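Local coordinates for protein succinate-semialdehyde dehydrogenase (Synechococcus sp., PDB 4ITA) that probably catalyses the oxidation of succinic semialdehyde to succinate with NADP+ as cofactor, and here holds a bound NADPH, at residues I15-K20 against V161-L166; T73-T78 against M130-P135; M258-S263 against T301-L306. One frame throughout, in Å; residues are numbered along the deposited sequence.

In the fold
Contact 1 lies at the surface, where the N-terminal two-stranded sheet packs on the start of helix 162-175. Contacts 2 and 3 are buried and deeper in the chain. Contact 1 is chiefly apolar, a phenylalanine ring on proline and leucine. Contact 2 has an apolar core of methionine, tryptophan and proline, with one flank of 130-135 turned to NADPH. Contact 3 is polar, built on side-chain amides, backbone groups and waters. Contacts 1 and 2 touch through E74, whose carboxylate meets the backbone N of Q163 and C164. Contacts 2 and 3 are joined by side-chain amides bonded to backbone carbonyls, N259 to N133 O and N133 to Q262 O; contacts 1 and 3 do not touch.

Contact 1: residues I15-K20 against V161-L166; sequences ICQRFK and VPQCAL
The N-terminal two-stranded antiparallel sheet, strands 6-8 and 15-18, is set against the opening turns of helix 162-175 by F19, just past strand 15-18, and, more loosely, by Q17. The evidence is clearest at the F19 ring. One of its faces is overlain by P162, whose CB lies 3.9 Å from the ring centroid and 20° off the ring normal, the geometry of a CH-pi contact. The proline ring is displaced toward the rim, which brings P162 CG to 3.4 Å from F19 CE2. With CG anti to its carbonyl carbon (chi1 -60°), F19 is turned so that the far end of its ring comes obliquely to Q163 and L166. There F19 CZ lies 3.9 Å from Q163 CG, while F19 CE1 meets L166 CD1 at 3.8 Å.

Helix 162-175 is the connecting helix of a beta-alpha-beta crossover between the parallel strands 152-156 and 182-185, within the Rossmann-type part of the aldehyde dehydrogenase fold. V161 is its N-cap residue, and at its start the carboxylate of E74 takes hydrogen bonds from the backbone N of Q163 and C164. The side chain of P162 stays about 9 Å from the nearest atom of NADPH.

The polar fringe is loose. Q17 runs out extended, and its OE1 comes to 3.8 Å from Q163 NE2, too long for a hydrogen bond, with the two amide planes 50° apart. Q163 NE2 is bonded instead to T7 OG1 on strand 6-8, where C16 and Q17 together face T7 as a classic beta bulge.

Contact 2: residues T73-T78 against M130-P135; sequences TEMGKT and MPWNFP. With NDP (NADPH dihydro-nicotinamide-adenine-dinucleotide phosphate), chain C.
M75, on helix 64-75, lays its methyl against two backbone carbonyl oxygens. All three of its side-chain torsions are near +60° (51°, 70° and 60°), which curls the chain round so that M75 CE rests 3.5 Å from W132 O and an equal distance from N133 O. The apolar pairs are two. The same methyl lies at the edge of the indole, near its plane, 4.2 Å from W132 CE3; further back, the M75 side chain crosses P135 obliquely, M75 CG 4.1 Å from P135 CG.

The segment 130-135 carries the PWNFP sequence characteristic of aldehyde dehydrogenases, in the loop between strand 115-129 and helix 137-149. In relatives its asparagine contributes to the oxyanion hole, a role that N133 probably shares.

A charged tip meets a ring where K77 crosses F134 at about a right angle, its NZ 3.5 Å from F134 CD2 and oblique to the ring. That charge is answered by a salt bridge to E85 and a hydrogen bond to N259 OD1. Among the polar groups, N133 ND2 is bonded to Q262 O.

The cofactor lies against the flank of 130-135 remote from M75. NADPH O3B donates a hydrogen bond to M130 O at 2.8 Å, and W132 NE1 is 3.0 Å from phosphate oxygen O2N. At the dihydronicotinamide ring, N133 ND2 approaches C5N to 3.2 Å, while that carbon also lies at the edge of the F134 ring.

Contact 3: residues M258-S263 against T301-L306; sequences MNNGQS and TDIGPL
This is a buried loop-to-loop contact, in which 258-263, running just ahead of the position of the family's catalytic cysteine, meets the backbone of 301-306 through the side-chain amides of N260 and Q262. N260 OD1 accepts a hydrogen bond from G304 N at 2.8 Å. The N-H...O angle is 144°, and the donor stands above the carbonyl plane, 52° out of it, away from the lone pairs. On the other side of the amide, ND2 donates to G76 O and to water 1. That water also accepts from Q262 NE2 and donates to P305 O, 2.6 Å away, so it bridges both loops.

The backbone of N259, N260 and G261 has positive phi throughout, and this tight turn is tied by two hydrogen bonds from side-chain amides: Q262 NE2 to N259 O (3.1 Å) and N259 ND2 to Q262 O (2.9 Å). Q262 NE2 and Q262 N reach N259 O from opposite faces. Replacing N260 by an alanine would probably leave G304 N without its acceptor and take a donor from both G76 O and water 1. L306 CD2 packs against N260 O at 3.5 Å, and the leucine crosses Q262 obliquely.

Q262 OE1 accepts from A307 N, and Q262 and L306 both pack on I311 of helix 309-325. Thus the loop between helix 245-257 and strand 267-273 is set against the one joining helix 274-289 to helix 309-325.

Contact 1: residues I15-K20 against V161-L166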
loop_
_atom_site.group_PDB
_atom_site.type_symbol
_atom_site.label_atom_id
_atom_site.label_comp_id
_atom_site.label_asym_id
_atom_site.label_seq_id
_atom_site.Cartn_x
_atom_site.Cartn_y
_atom_site.Cartn_z
ATOM N N ILE A 15 -3.000 34.616 20.446
ATOM C CA ILE A 15 -2.727 34.542 19.015
ATOM C C ILE A 15 -1.455 35.336 18.728
ATOM O O ILE A 15 -1.403 36.541 18.974
ATOM C CB ILE A 15 -3.893 35.127 18.207
ATOM C CG1 ILE A 15 -5.200 34.413 18.561
ATOM C CG2 ILE A 15 -3.607 35.044 16.712
ATOM C CD1 ILE A 15 -6.434 35.049 17.940
ATOM N N CYS A 16 -0.431 34.662 18.210
ATOM C CA CYS A 16 0.894 35.262 18.074
ATOM C C CYS A 16 1.217 35.741 16.664
ATOM O O CYS A 16 1.875 36.767 16.484
ATOM C CB CYS A 16 1.969 34.277 18.528
ATOM S SG CYS A 16 1.909 33.910 20.284
ATOM N N GLN A 17 0.782 34.978 15.669
ATOM C CA GLN A 17 1.044 35.312 14.277
ATOM C C GLN A 17 0.057 34.581 13.388
ATOM O O GLN A 17 -0.254 33.416 13.627
ATOM C CB GLN A 17 2.472 34.932 13.891
ATOM C CG GLN A 17 2.883 35.409 12.501
ATOM C CD GLN A 17 4.356 35.197 12.221
ATOM O OE1 GLN A 17 5.122 34.817 13.109
ATOM N NE2 GLN A 17 4.762 35.447 10.980
ATOM N N ARG A 18 -0.447 35.271 12.369
ATOM C CA ARG A 18 -1.325 34.645 11.393
ATOM C C ARG A 18 -0.649 34.570 10.041
ATOM O O ARG A 18 0.237 35.372 9.725
ATOM C CB ARG A 18 -2.623 35.420 11.238
ATOM C CG ARG A 18 -3.231 35.880 12.529
ATOM C CD ARG A 18 -4.507 36.643 12.243
ATOM N NE ARG A 18 -5.569 35.750 11.796
ATOM C CZ ARG A 18 -6.531 35.293 12.589
ATOM N NH1 ARG A 18 -6.562 35.660 13.863
ATOM N NH2 ARG A 18 -7.463 34.479 12.113
ATOM N N PHE A 19 -1.084 33.601 9.245
ATOM C CA PHE A 19 -0.498 33.353 7.936
ATOM C C PHE A 19 -1.585 33.253 6.880
ATOM O O PHE A 19 -2.663 32.711 7.126
ATOM C CB PHE A 19 0.339 32.066 7.963
ATOM C CG PHE A 19 1.478 32.105 8.946
ATOM C CD1 PHE A 19 2.775 32.351 8.520
ATOM C CD2 PHE A 19 1.253 31.891 10.299
ATOM C CE1 PHE A 19 3.825 32.391 9.432
ATOM C CE2 PHE A 19 2.296 31.938 11.210
ATOM C CZ PHE A 19 3.579 32.184 10.777
ATOM N N LYS A 20 -1.296 33.802 5.705
ATOM C CA LYS A 20 -2.193 33.709 4.567
ATOM C C LYS A 20 -2.062 32.317 3.957
ATOM O O LYS A 20 -0.956 31.836 3.721
ATOM C CB LYS A 20 -1.822 34.774 3.528
ATOM C CG LYS A 20 -2.871 35.030 2.451
ATOM C CD LYS A 20 -2.460 36.202 1.551
ATOM C CE LYS A 20 -3.567 36.589 0.578
ATOM N NZ LYS A 20 -3.894 35.485 -0.373
ATOM N N VAL A 161 0.697 24.668 13.451
ATOM C CA VAL A 161 2.166 24.687 13.514
ATOM C C VAL A 161 2.851 25.265 12.261
ATOM O O VAL A 161 3.811 24.678 11.742
ATOM C CB VAL A 161 2.763 23.298 13.910
ATOM C CG1 VAL A 161 2.356 22.929 15.325
ATOM C CG2 VAL A 161 2.337 22.207 12.934
ATOM N N PRO A 162 2.388 26.438 11.788
ATOM C CA PRO A 162 3.000 27.004 10.579
ATOM C C PRO A 162 4.483 27.339 10.749
ATOM O O PRO A 162 5.246 27.153 9.804
ATOM C CB PRO A 162 2.168 28.275 10.328
ATOM C CG PRO A 162 1.645 28.649 11.664
ATOM C CD PRO A 162 1.373 27.348 12.353
ATOM N N GLN A 163 4.900 27.823 11.914
ATOM C CA GLN A 163 6.319 28.119 12.094
ATOM C C GLN A 163 7.183 26.863 12.074
ATOM O O GLN A 163 8.291 26.881 11.538
ATOM C CB GLN A 163 6.572 28.932 13.363
ATOM C CG GLN A 163 5.922 30.305 13.342
ATOM C CD GLN A 163 6.314 31.133 14.545
ATOM O OE1 GLN A 163 7.501 31.304 14.834
ATOM N NE2 GLN A 163 5.320 31.640 15.264
ATOM N N CYS A 164 6.683 25.769 12.638
ATOM C CA CYS A 164 7.400 24.500 12.544
ATOM C C CYS A 164 7.517 24.060 11.094
ATOM O O CYS A 164 8.587 23.658 10.640
ATOM C CB CYS A 164 6.705 23.401 13.357
ATOM S SG CYS A 164 6.778 23.614 15.150
ATOM N N ALA A 165 6.407 24.161 10.374
ATOM C CA ALA A 165 6.377 23.760 8.975
ATOM C C ALA A 165 7.362 24.581 8.128
ATOM O O ALA A 165 8.100 24.032 7.304
ATOM C CB ALA A 165 4.967 23.864 8.441
ATOM N N LEU A 166 7.391 25.893 8.344
ATOM C CA LEU A 166 8.334 26.748 7.624
ATOM C C LEU A 166 9.777 26.454 8.033
ATOM O O LEU A 166 10.682 26.472 7.201
ATOM C CB LEU A 166 7.996 28.218 7.845
ATOM C CG LEU A 166 6.656 28.642 7.252
ATOM C CD1 LEU A 166 6.251 30.016 7.769
ATOM C CD2 LEU A 166 6.707 28.619 5.728
#

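Contact 2: residues T73-T78 against M130-P135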
loop_
_atom_site.group_PDB
_atom_site.type_symbol
_atom_site.label_atom_id
_atom_site.label_comp_id
_atom_site.label_asym_id
_atom_site.label_seq_id
_atom_site.Cartn_x
_atom_site.Cartn_y
_atom_site.Cartn_z
ATOM N N THR A 73 6.370 26.751 21.718
ATOM C CA THR A 73 5.549 27.939 21.556
ATOM C C THR A 73 4.257 27.635 20.805
ATOM O O THR A 73 3.184 28.104 21.183
ATOM C CB THR A 73 6.318 29.032 20.802
ATOM O OG1 THR A 73 7.461 29.415 21.575
ATOM C CG2 THR A 73 5.439 30.252 20.547
ATOM N N GLU A 74 4.355 26.851 19.735
ATOM C CA GLU A 74 3.183 26.599 18.902
ATOM C C GLU A 74 2.229 25.544 19.448
ATOM O O GLU A 74 1.018 25.686 19.310
ATOM C CB GLU A 74 3.585 26.231 17.470
ATOM C CG GLU A 74 4.272 27.357 16.714
ATOM C CD GLU A 74 4.231 27.161 15.213
ATOM O OE1 GLU A 74 4.753 26.127 14.731
ATOM O OE2 GLU A 74 3.676 28.045 14.523
ATOM N N MET A 75 2.760 24.478 20.046
ATOM C CA MET A 75 1.894 23.356 20.400
ATOM C C MET A 75 2.038 22.816 21.824
ATOM O O MET A 75 1.380 21.842 22.180
ATOM C CB MET A 75 1.952 22.254 19.335
ATOM C CG MET A 75 3.355 21.790 18.943
ATOM S SD MET A 75 4.251 20.843 20.225
ATOM C CE MET A 75 3.129 19.441 20.447
ATOM N N GLY A 76 2.888 23.448 22.629
ATOM C CA GLY A 76 2.845 23.266 24.076
ATOM C C GLY A 76 3.579 22.094 24.705
ATOM O O GLY A 76 3.532 21.930 25.926
ATOM N N LYS A 77 4.257 21.268 23.914
ATOM C CA LYS A 77 5.051 20.195 24.516
ATOM C C LYS A 77 6.231 20.800 25.281
ATOM O O LYS A 77 6.663 21.914 24.973
ATOM C CB LYS A 77 5.532 19.184 23.466
ATOM C CG LYS A 77 6.733 19.630 22.650
ATOM C CD LYS A 77 7.039 18.633 21.534
ATOM C CE LYS A 77 7.691 17.392 22.084
ATOM N NZ LYS A 77 7.447 16.199 21.213
ATOM N N THR A 78 6.748 20.093 26.283
ATOM C CA THR A 78 7.840 20.664 27.063
ATOM C C THR A 78 9.047 20.942 26.175
ATOM O O THR A 78 9.316 20.213 25.208
ATOM C CB THR A 78 8.287 19.762 28.223
ATOM O OG1 THR A 78 8.846 18.549 27.701
ATOM C CG2 THR A 78 7.117 19.447 29.148
ATOM N N MET A 130 0.532 16.021 7.809
ATOM C CA MET A 130 1.138 15.741 9.114
ATOM C C MET A 130 0.416 16.441 10.265
ATOM O O MET A 130 -0.244 17.454 10.064
ATOM C CB MET A 130 2.619 16.135 9.096
ATOM C CG MET A 130 3.470 15.240 8.189
ATOM S SD MET A 130 3.720 13.527 8.775
ATOM C CE MET A 130 3.412 12.591 7.275
ATOM N N PRO A 131 0.538 15.895 11.486
ATOM C CA PRO A 131 -0.157 16.446 12.653
ATOM C C PRO A 131 0.732 17.315 13.548
ATOM O O PRO A 131 1.961 17.290 13.438
ATOM C CB PRO A 131 -0.567 15.187 13.411
ATOM C CG PRO A 131 0.607 14.301 13.217
ATOM C CD PRO A 131 1.096 14.560 11.785
ATOM N N TRP A 132 0.108 18.063 14.457
ATOM C CA TRP A 132 0.858 18.967 15.311
ATOM C C TRP A 132 1.598 18.278 16.459
ATOM O O TRP A 132 2.413 18.915 17.107
ATOM C CB TRP A 132 -0.037 20.093 15.860
ATOM C CG TRP A 132 -1.321 19.603 16.474
ATOM C CD1 TRP A 132 -2.568 19.686 15.923
ATOM C CD2 TRP A 132 -1.490 18.948 17.745
ATOM N NE1 TRP A 132 -3.497 19.133 16.764
ATOM C CE2 TRP A 132 -2.863 18.667 17.884
ATOM C CE3 TRP A 132 -0.619 18.586 18.776
ATOM C CZ2 TRP A 132 -3.384 18.027 19.014
ATOM C CZ3 TRP A 132 -1.141 17.934 19.895
ATOM C CH2 TRP A 132 -2.509 17.666 20.002
ATOM N N ASN A 133 1.327 17.002 16.738
ATOM C CA ASN A 133 1.835 16.443 17.998
ATOM C C ASN A 133 3.339 16.190 18.055
ATOM O O ASN A 133 3.950 16.333 19.112
ATOM C CB ASN A 133 1.012 15.242 18.491
ATOM C CG ASN A 133 1.202 14.004 17.656
ATOM O OD1 ASN A 133 1.460 14.069 16.451
ATOM N ND2 ASN A 133 1.070 12.847 18.297
ATOM N N PHE A 134 3.933 15.834 16.920
ATOM C CA PHE A 134 5.388 15.736 16.815
ATOM C C PHE A 134 5.746 16.478 15.545
ATOM O O PHE A 134 6.004 15.868 14.505
ATOM C CB PHE A 134 5.862 14.278 16.767
ATOM C CG PHE A 134 5.633 13.525 18.050
ATOM C CD1 PHE A 134 4.506 12.736 18.218
ATOM C CD2 PHE A 134 6.545 13.611 19.088
ATOM C CE1 PHE A 134 4.293 12.038 19.407
ATOM C CE2 PHE A 134 6.340 12.915 20.282
ATOM C CZ PHE A 134 5.210 12.132 20.436
ATOM N N PRO A 135 5.734 17.814 15.619
ATOM C CA PRO A 135 5.727 18.636 14.405
ATOM C C PRO A 135 7.036 18.622 13.621
ATOM O O PRO A 135 7.023 19.005 12.451
ATOM C CB PRO A 135 5.407 20.038 14.936
ATOM C CG PRO A 135 5.945 20.031 16.340
ATOM C CD PRO A 135 5.728 18.628 16.850
HETATM P PA NDP C . -6.178 15.618 12.535
HETATM O O1A NDP C . -6.473 14.383 11.734
HETATM O O2A NDP C . -7.297 16.547 12.917
HETATM O O5B NDP C . -5.096 16.487 11.740
HETATM C C5B NDP C . -3.901 15.908 11.199
HETATM C C4B NDP C . -3.552 16.544 9.856
HETATM O O4B NDP C . -4.578 16.223 8.913
HETATM C C3B NDP C . -3.507 18.067 9.897
HETATM O O3B NDP C . -2.551 18.525 8.931
HETATM C C2B NDP C . -4.902 18.456 9.445
HETATM O O2B NDP C . -4.975 19.756 8.876
HETATM C C1B NDP C . -5.113 17.431 8.366
HETATM N N9A NDP C . -6.517 17.141 8.041
HETATM C C8A NDP C . -7.573 17.062 8.876
HETATM N N7A NDP C . -8.690 16.732 8.185
HETATM C C5A NDP C . -8.338 16.577 6.899
HETATM C C6A NDP C . -9.009 16.234 5.635
HETATM N N6A NDP C . -10.331 15.974 5.624
HETATM N N1A NDP C . -8.254 16.192 4.521
HETATM C C2A NDP C . -6.938 16.443 4.524
HETATM N N3A NDP C . -6.259 16.768 5.633
HETATM C C4A NDP C . -6.905 16.843 6.815
HETATM O O3 NDP C . -5.366 15.049 13.824
HETATM P PN NDP C . -5.274 15.508 15.379
HETATM O O1N NDP C . -6.626 15.912 15.924
HETATM O O2N NDP C . -4.093 16.430 15.501
HETATM O O5D NDP C . -4.883 14.109 16.075
HETATM C C5D NDP C . -3.632 13.494 15.803
HETATM C C4D NDP C . -3.846 12.031 15.456
HETATM O O4D NDP C . -2.680 11.513 14.800
HETATM C C3D NDP C . -4.062 11.157 16.676
HETATM O O3D NDP C . -5.109 10.213 16.427
HETATM C C2D NDP C . -2.702 10.502 16.824
HETATM O O2D NDP C . -2.807 9.290 17.572
HETATM C C1D NDP C . -2.319 10.256 15.379
HETATM N N1N NDP C . -0.876 10.003 15.276
HETATM C C2N NDP C . -0.418 8.970 14.549
HETATM C C3N NDP C . 0.846 8.443 14.809
HETATM C C7N NDP C . 1.404 7.311 13.998
HETATM O O7N NDP C . 2.565 7.396 13.601
HETATM N N7N NDP C . 0.647 6.250 13.734
HETATM C C4N NDP C . 1.699 8.987 15.929
HETATM C C5N NDP C . 1.283 10.348 16.246
HETATM C C6N NDP C . 0.011 10.801 15.907
HETATM P P2B NDP C . -5.543 21.009 9.706
HETATM O O1X NDP C . -5.442 22.121 8.702
HETATM O O2X NDP C . -6.969 20.676 10.076
HETATM O O3X NDP C . -4.658 21.225 10.897
#

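Contact 3: residues M258-S263 against T301-L306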
loop_
_atom_site.group_PDB
_atom_site.type_symbol
_atom_site.label_atom_id
_atom_site.label_comp_id
_atom_site.label_asym_id
_atom_site.label_seq_id
_atom_site.Cartn_x
_atom_site.Cartn_y
_atom_site.Cartn_z
ATOM N N MET A 258 3.853 11.472 28.570
ATOM C CA MET A 258 4.793 12.156 27.674
ATOM C C MET A 258 4.031 12.910 26.592
ATOM O O MET A 258 2.950 12.500 26.192
ATOM C CB MET A 258 5.748 11.148 27.020
ATOM C CG MET A 258 5.037 10.114 26.144
ATOM S SD MET A 258 6.072 8.796 25.454
ATOM C CE MET A 258 4.820 7.799 24.633
ATOM N N ASN A 259 4.601 14.017 26.129
ATOM C CA ASN A 259 3.968 14.849 25.105
ATOM C C ASN A 259 2.588 15.326 25.545
ATOM O O ASN A 259 1.668 15.475 24.727
ATOM C CB ASN A 259 3.864 14.120 23.761
ATOM C CG ASN A 259 4.056 15.053 22.586
ATOM O OD1 ASN A 259 5.021 15.813 22.554
ATOM N ND2 ASN A 259 3.138 15.016 21.623
ATOM N N ASN A 260 2.452 15.552 26.854
ATOM C CA ASN A 260 1.180 15.939 27.475
ATOM C C ASN A 260 0.051 14.961 27.147
ATOM O O ASN A 260 -1.117 15.339 27.044
ATOM C CB ASN A 260 0.815 17.385 27.107
ATOM C CG ASN A 260 1.956 18.352 27.375
ATOM O OD1 ASN A 260 2.730 18.157 28.311
ATOM N ND2 ASN A 260 2.079 19.383 26.546
ATOM N N GLY A 261 0.434 13.699 26.982
ATOM C CA GLY A 261 -0.495 12.633 26.665
ATOM C C GLY A 261 -0.808 12.481 25.191
ATOM O O GLY A 261 -1.455 11.515 24.796
ATOM N N GLN A 262 -0.357 13.433 24.375
ATOM C CA GLN A 262 -0.765 13.498 22.973
ATOM C C GLN A 262 0.149 12.693 22.064
ATOM O O GLN A 262 0.868 13.232 21.215
ATOM C CB GLN A 262 -0.850 14.958 22.528
ATOM C CG GLN A 262 -1.828 15.764 23.384
ATOM C CD GLN A 262 -1.559 17.253 23.368
ATOM O OE1 GLN A 262 -2.479 18.057 23.202
ATOM N NE2 GLN A 262 -0.294 17.632 23.550
ATOM N N SER A 263 0.134 11.380 22.257
ATOM C CA SER A 263 0.909 10.491 21.409
ATOM C C SER A 263 0.065 9.329 20.963
ATOM O O SER A 263 -0.707 8.757 21.737
ATOM C CB SER A 263 2.135 9.954 22.129
ATOM O OG SER A 263 2.792 9.016 21.284
ATOM N N THR A 301 9.172 21.267 34.212
ATOM C CA THR A 301 7.789 20.936 33.882
ATOM C C THR A 301 7.649 19.539 33.276
ATOM O O THR A 301 8.391 19.177 32.363
ATOM C CB THR A 301 7.197 21.985 32.923
ATOM O OG1 THR A 301 7.179 23.256 33.582
ATOM C CG2 THR A 301 5.780 21.610 32.502
ATOM N N ASP A 302 6.707 18.756 33.797
ATOM C CA ASP A 302 6.347 17.472 33.193
ATOM C C ASP A 302 5.204 17.618 32.198
ATOM O O ASP A 302 5.237 17.050 31.110
ATOM C CB ASP A 302 5.911 16.471 34.268
ATOM C CG ASP A 302 7.051 16.031 35.155
ATOM O OD1 ASP A 302 8.066 15.540 34.627
ATOM O OD2 ASP A 302 6.933 16.189 36.388
ATOM N N ILE A 303 4.188 18.374 32.591
ATOM C CA ILE A 303 2.954 18.488 31.830
ATOM C C ILE A 303 2.696 19.948 31.452
ATOM O O ILE A 303 2.446 20.779 32.325
ATOM C CB ILE A 303 1.734 18.001 32.661
ATOM C CG1 ILE A 303 1.969 16.600 33.240
ATOM C CG2 ILE A 303 0.455 18.056 31.833
ATOM C CD1 ILE A 303 2.094 15.509 32.200
ATOM N N GLY A 304 2.783 20.258 30.161
ATOM C CA GLY A 304 2.337 21.546 29.652
ATOM C C GLY A 304 0.861 21.496 29.291
ATOM O O GLY A 304 0.173 20.522 29.590
ATOM N N PRO A 305 0.362 22.543 28.626
ATOM C CA PRO A 305 -1.039 22.566 28.205
ATOM C C PRO A 305 -1.259 21.610 27.036
ATOM O O PRO A 305 -0.305 21.288 26.325
ATOM C CB PRO A 305 -1.222 24.008 27.714
ATOM C CG PRO A 305 0.140 24.365 27.167
ATOM C CD PRO A 305 1.122 23.693 28.099
ATOM N N LEU A 306 -2.493 21.167 26.840
ATOM C CA LEU A 306 -2.857 20.496 25.599
ATOM C C LEU A 306 -2.713 21.488 24.447
ATOM O O LEU A 306 -2.713 22.702 24.658
ATOM C CB LEU A 306 -4.283 19.961 25.682
ATOM C CG LEU A 306 -4.510 18.963 26.818
ATOM C CD1 LEU A 306 -5.964 18.537 26.844
ATOM C CD2 LEU A 306 -3.591 17.750 26.672
HETATM O O HOH W 1 0.720 20.174 24.161
HETATM O O HOH W 2 4.425 15.554 28.947
#